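Local atomic coordinates of ribose-phosphate pyrophosphokinase (Sulfolobus solfataricus, PDB entry 4TWB), a protein that transfers the pyrophosphoryl group of ATP to the 1-hydroxyl of ribose 5-phosphate, making the nucleotide precursor PRPP as a magnesium-dependent homodimer. Residues A[22-30]-A[37-45]. Residues are numbered along the deposited sequence; the frame is centred on the assembly and turned at random.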
ATOM      1  N   ILE A  22      -6.617  -7.618 -29.198  1.00 58.19           N
ATOM      2  CA  ILE A  22      -7.682  -7.693 -28.217  1.00 50.30           C
ATOM      3  C   ILE A  22      -7.976  -6.243 -27.845  1.00 55.73           C
ATOM      4  O   ILE A  22      -7.067  -5.407 -27.824  1.00 53.80           O
ATOM      5  CB  ILE A  22      -7.216  -8.479 -26.981  1.00 46.06           C
ATOM      6  CG1 ILE A  22      -7.332  -9.981 -27.221  1.00 55.01           C
ATOM      7  CG2 ILE A  22      -8.021  -8.116 -25.768  1.00 60.24           C
ATOM      8  CD1 ILE A  22      -7.108 -10.804 -25.964  1.00 50.67           C
ATOM      9  N   PRO A  23      -9.245  -5.929 -27.576  1.00 54.56           N
ATOM     10  CA  PRO A  23      -9.608  -4.544 -27.249  1.00 54.77           C
ATOM     11  C   PRO A  23      -9.038  -4.104 -25.896  1.00 53.10           C
ATOM     12  O   PRO A  23      -8.986  -4.907 -24.958  1.00 45.86           O
ATOM     13  CB  PRO A  23     -11.141  -4.585 -27.194  1.00 47.41           C
ATOM     14  CG  PRO A  23     -11.544  -5.911 -27.817  1.00 52.91           C
ATOM     15  CD  PRO A  23     -10.407  -6.833 -27.557  1.00 52.18           C
ATOM     16  N   LEU A  24      -8.622  -2.845 -25.802  1.00 47.04           N
ATOM     17  CA  LEU A  24      -8.010  -2.335 -24.585  1.00 49.89           C
ATOM     18  C   LEU A  24      -8.912  -1.365 -23.815  1.00 67.13           C
ATOM     19  O   LEU A  24      -9.341  -0.331 -24.344  1.00 57.58           O
ATOM     20  CB  LEU A  24      -6.677  -1.658 -24.905  1.00 40.95           C
ATOM     21  CG  LEU A  24      -6.010  -0.889 -23.763  1.00 48.76           C
ATOM     22  CD1 LEU A  24      -5.668  -1.798 -22.590  1.00 38.49           C
ATOM     23  CD2 LEU A  24      -4.770  -0.177 -24.264  1.00 53.81           C
ATOM     24  N   VAL A  25      -9.172  -1.700 -22.553  1.00 61.16           N
ATOM     25  CA  VAL A  25      -9.956  -0.854 -21.659  1.00 51.92           C
ATOM     26  C   VAL A  25      -9.085  -0.342 -20.515  1.00 52.87           C
ATOM     27  O   VAL A  25      -8.553  -1.131 -19.732  1.00 54.67           O
ATOM     28  CB  VAL A  25     -11.128  -1.645 -21.076  1.00 52.42           C
ATOM     29  CG1 VAL A  25     -11.727  -0.913 -19.895  1.00 62.49           C
ATOM     30  CG2 VAL A  25     -12.167  -1.906 -22.153  1.00 58.48           C
ATOM     31  N   LYS A  26      -8.935   0.976 -20.417  1.00 47.94           N
ATOM     32  CA  LYS A  26      -8.108   1.571 -19.360  1.00 48.83           C
ATOM     33  C   LYS A  26      -8.878   1.910 -18.074  1.00 55.97           C
ATOM     34  O   LYS A  26      -9.928   2.562 -18.114  1.00 55.21           O
ATOM     35  CB  LYS A  26      -7.367   2.815 -19.873  1.00 35.96           C
ATOM     36  CG  LYS A  26      -6.216   2.497 -20.821  1.00 50.61           C
ATOM     37  CD  LYS A  26      -4.997   3.341 -20.489  1.00 69.95           C
ATOM     38  CE  LYS A  26      -3.745   2.808 -21.187  1.00 90.12           C
ATOM     39  NZ  LYS A  26      -2.468   3.233 -20.522  1.00 78.03           N
ATOM     40  N   VAL A  27      -8.342   1.466 -16.937  1.00 61.48           N
ATOM     41  CA  VAL A  27      -8.904   1.787 -15.620  1.00 45.73           C
ATOM     42  C   VAL A  27      -8.757   3.277 -15.280  1.00 48.67           C
ATOM     43  O   VAL A  27      -7.680   3.861 -15.400  1.00 45.63           O
ATOM     44  CB  VAL A  27      -8.243   0.950 -14.503  1.00 34.18           C
ATOM     45  CG1 VAL A  27      -8.352   1.654 -13.168  1.00 36.71           C
ATOM     46  CG2 VAL A  27      -8.868  -0.417 -14.425  1.00 48.15           C
ATOM     47  N   GLU A  28      -9.854   3.892 -14.865  1.00 51.08           N
ATOM     48  CA  GLU A  28      -9.818   5.275 -14.407  1.00 56.25           C
ATOM     49  C   GLU A  28      -9.239   5.287 -12.995  1.00 54.18           C
ATOM     50  O   GLU A  28      -9.681   4.533 -12.114  1.00 36.32           O
ATOM     51  CB  GLU A  28     -11.223   5.885 -14.428  1.00 57.09           C
ATOM     52  CG  GLU A  28     -11.277   7.378 -14.131  1.00 56.16           C
ATOM     53  CD  GLU A  28     -12.714   7.917 -14.054  1.00 83.59           C
ATOM     54  OE1 GLU A  28     -13.667   7.193 -14.443  1.00 69.90           O
ATOM     55  OE2 GLU A  28     -12.881   9.074 -13.601  1.00 73.92           O
ATOM     56  N   ASN A  29      -8.234   6.121 -12.772  1.00 43.30           N
ATOM     57  CA  ASN A  29      -7.601   6.127 -11.467  1.00 35.62           C
ATOM     58  C   ASN A  29      -7.020   7.488 -11.105  1.00 47.63           C
ATOM     59  O   ASN A  29      -6.338   8.117 -11.916  1.00 53.26           O
ATOM     60  CB  ASN A  29      -6.537   5.029 -11.392  1.00 40.03           C
ATOM     61  CG  ASN A  29      -5.139   5.548 -11.646  1.00 68.49           C
ATOM     62  OD1 ASN A  29      -4.662   5.559 -12.791  1.00 43.53           O
ATOM     63  ND2 ASN A  29      -4.466   5.979 -10.571  1.00 53.39           N
ATOM     64  N   LYS A  30      -7.322   7.952  -9.892  1.00 49.79           N
ATOM     65  CA  LYS A  30      -6.780   9.214  -9.389  1.00 50.68           C
ATOM     66  C   LYS A  30      -6.439   9.091  -7.913  1.00 46.99           C
ATOM     67  O   LYS A  30      -6.784   8.100  -7.268  1.00 46.46           O
ATOM     68  CB  LYS A  30      -7.759  10.380  -9.609  1.00 51.26           C
ATOM     69  CG  LYS A  30      -9.214  10.075  -9.256  1.00 57.81           C
ATOM     70  CD  LYS A  30     -10.037  11.361  -9.039  1.00 86.38           C
ATOM     71  CE  LYS A  30     -11.465  11.046  -8.566  1.00 85.22           C
ATOM     72  NZ  LYS A  30     -12.121  12.172  -7.854  1.00 57.93           N
ATOM     73  N   SER A  37      -6.416   5.966  -2.970  1.00 44.62           N
ATOM     74  CA  SER A  37      -6.588   5.707  -4.387  1.00 33.54           C
ATOM     75  C   SER A  37      -8.044   5.624  -4.789  1.00 36.18           C
ATOM     76  O   SER A  37      -8.859   5.034  -4.078  1.00 36.41           O
ATOM     77  CB  SER A  37      -5.864   4.425  -4.788  1.00 35.69           C
ATOM     78  OG  SER A  37      -4.490   4.679  -4.995  1.00 39.28           O
ATOM     79  N   TYR A  38      -8.351   6.224  -5.936  1.00 38.25           N
ATOM     80  CA  TYR A  38      -9.656   6.091  -6.573  1.00 41.68           C
ATOM     81  C   TYR A  38      -9.545   5.140  -7.758  1.00 40.31           C
ATOM     82  O   TYR A  38      -8.632   5.251  -8.569  1.00 36.71           O
ATOM     83  CB  TYR A  38     -10.173   7.450  -7.048  1.00 46.50           C
ATOM     84  CG  TYR A  38     -11.475   7.363  -7.804  1.00 49.08           C
ATOM     85  CD1 TYR A  38     -12.675   7.164  -7.134  1.00 51.92           C
ATOM     86  CD2 TYR A  38     -11.505   7.481  -9.187  1.00 47.04           C
ATOM     87  CE1 TYR A  38     -13.877   7.083  -7.824  1.00 58.89           C
ATOM     88  CE2 TYR A  38     -12.697   7.399  -9.890  1.00 52.35           C
ATOM     89  CZ  TYR A  38     -13.882   7.201  -9.204  1.00 57.27           C
ATOM     90  OH  TYR A  38     -15.071   7.120  -9.898  1.00 47.94           O
ATOM     91  N   ILE A  39     -10.496   4.220  -7.864  1.00 38.87           N
ATOM     92  CA  ILE A  39     -10.441   3.165  -8.865  1.00 35.74           C
ATOM     93  C   ILE A  39     -11.806   2.929  -9.508  1.00 45.11           C
ATOM     94  O   ILE A  39     -12.772   2.616  -8.819  1.00 35.58           O
ATOM     95  CB  ILE A  39      -9.964   1.835  -8.223  1.00 39.50           C
ATOM     96  CG1 ILE A  39      -8.495   1.945  -7.798  1.00 40.12           C
ATOM     97  CG2 ILE A  39     -10.180   0.661  -9.172  1.00 35.35           C
ATOM     98  CD1 ILE A  39      -7.545   2.164  -8.934  1.00 32.29           C
ATOM     99  N   ARG A  40     -11.875   3.067 -10.829  1.00 49.35           N
ATOM    100  CA  ARG A  40     -13.104   2.783 -11.571  1.00 44.97           C
ATOM    101  C   ARG A  40     -12.855   1.992 -12.870  1.00 55.85           C
ATOM    102  O   ARG A  40     -12.012   2.367 -13.683  1.00 59.40           O
ATOM    103  CB  ARG A  40     -13.831   4.082 -11.906  1.00 48.63           C
ATOM    104  CG  ARG A  40     -15.264   3.860 -12.348  1.00 52.71           C
ATOM    105  CD  ARG A  40     -15.795   5.053 -13.114  1.00 65.87           C
ATOM    106  NE  ARG A  40     -17.120   4.778 -13.660  1.00 84.20           N
ATOM    107  CZ  ARG A  40     -17.887   5.681 -14.262  1.00 97.52           C
ATOM    108  NH1 ARG A  40     -17.461   6.932 -14.401  1.00 89.89           N
ATOM    109  NH2 ARG A  40     -19.083   5.336 -14.723  1.00 97.44           N
ATOM    110  N   VAL A  41     -13.607   0.913 -13.068  1.00 53.77           N
ATOM    111  CA  VAL A  41     -13.478   0.077 -14.263  1.00 53.34           C
ATOM    112  C   VAL A  41     -14.563   0.409 -15.288  1.00 74.12           C
ATOM    113  O   VAL A  41     -15.697  -0.065 -15.170  1.00 72.53           O
ATOM    114  CB  VAL A  41     -13.589  -1.406 -13.905  1.00 55.77           C
ATOM    115  CG1 VAL A  41     -13.494  -2.251 -15.166  1.00 65.16           C
ATOM    116  CG2 VAL A  41     -12.511  -1.797 -12.904  1.00 40.42           C
ATOM    117  N   PRO A  42     -14.198   1.186 -16.326  1.00 84.61           N
ATOM    118  CA  PRO A  42     -15.113   2.054 -17.088  1.00 95.54           C
ATOM    119  C   PRO A  42     -15.990   1.384 -18.144  1.00 91.97           C
ATOM    120  O   PRO A  42     -16.735   2.097 -18.825  1.00 87.60           O
ATOM    121  CB  PRO A  42     -14.165   3.052 -17.783  1.00 77.73           C
ATOM    122  CG  PRO A  42     -12.752   2.665 -17.350  1.00 74.66           C
ATOM    123  CD  PRO A  42     -12.837   1.242 -16.873  1.00 76.42           C
ATOM    124  N   SER A  43     -15.914   0.065 -18.287  1.00 77.90           N
ATOM    125  CA  SER A  43     -16.731  -0.598 -19.304  1.00101.11           C
ATOM    126  C   SER A  43     -17.681  -1.628 -18.723  1.00 84.66           C
ATOM    127  O   SER A  43     -17.779  -1.797 -17.502  1.00 73.88           O
ATOM    128  CB  SER A  43     -15.857  -1.268 -20.381  1.00101.22           C
ATOM    129  OG  SER A  43     -15.760  -0.482 -21.566  1.00 77.19           O
ATOM    130  N   SER A  44     -18.396  -2.293 -19.626  1.00 70.41           N
ATOM    131  CA  SER A  44     -19.088  -3.519 -19.294  1.00 79.91           C
ATOM    132  C   SER A  44     -18.086  -4.649 -19.497  1.00 77.06           C
ATOM    133  O   SER A  44     -17.133  -4.527 -20.274  1.00 59.79           O
ATOM    134  CB  SER A  44     -20.320  -3.718 -20.180  1.00 78.03           C
ATOM    135  OG  SER A  44     -20.981  -4.936 -19.872  1.00 78.19           O
ATOM    136  N   ILE A  45     -18.312  -5.747 -18.790  1.00 67.52           N
ATOM    137  CA  ILE A  45     -17.383  -6.856 -18.758  1.00 53.02           C
ATOM    138  C   ILE A  45     -18.201  -8.106 -18.537  1.00 66.46           C
ATOM    139  O   ILE A  45     -17.707  -9.216 -18.688  1.00 67.75           O
ATOM    140  CB  ILE A  45     -16.433  -6.707 -17.563  1.00 64.39           C
ATOM    141  CG1 ILE A  45     -15.396  -5.613 -17.824  1.00 54.50           C
ATOM    142  CG2 ILE A  45     -15.750  -8.016 -17.239  1.00 58.60           C
ATOM    143  CD1 ILE A  45     -14.557  -5.334 -16.608  1.00 57.98           C
TER
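The ring of Y38 carries the extended chain of K30 over one face, while the carboxylate of E28 meets its edge. K30 CE lies 4.0 Å from the ring centroid as a CH-pi contact, and NZ stands farther out, 5.0 Å from that centroid and 13° off the ring normal, a cation-pi arrangement. With its CG between the backbone N and the carbonyl carbon (chi1 44°), K30 is directed across the ring. E28 OE2 comes near the ring plane, 4.1 Å from Y38 CE2, the two planes steeply inclined; E28 OE1 lies against R40 CD at 3.3 Å and reaches R40 NH1 only in a long salt bridge of 3.8 Å. The stronger polar partners of Y38 OH and R40 NH2 are E102 and D100 of the second subunit. Were Y38 an alanine, the K30 chain would probably lose its aromatic platform and E102 of that subunit its hydroxyl partner. Beneath these side chains, E28 and R40 exchange two backbone hydrogen bonds, as do K30 and Y38. Two consecutive antiparallel strands, 24-31 and 37-40, paired in this way form a beta hairpin; 37-40 is outermost in the mixed sheet within this chain, and I39 and V41 make backbone hydrogen bonds to the second subunit, close to bound AMP.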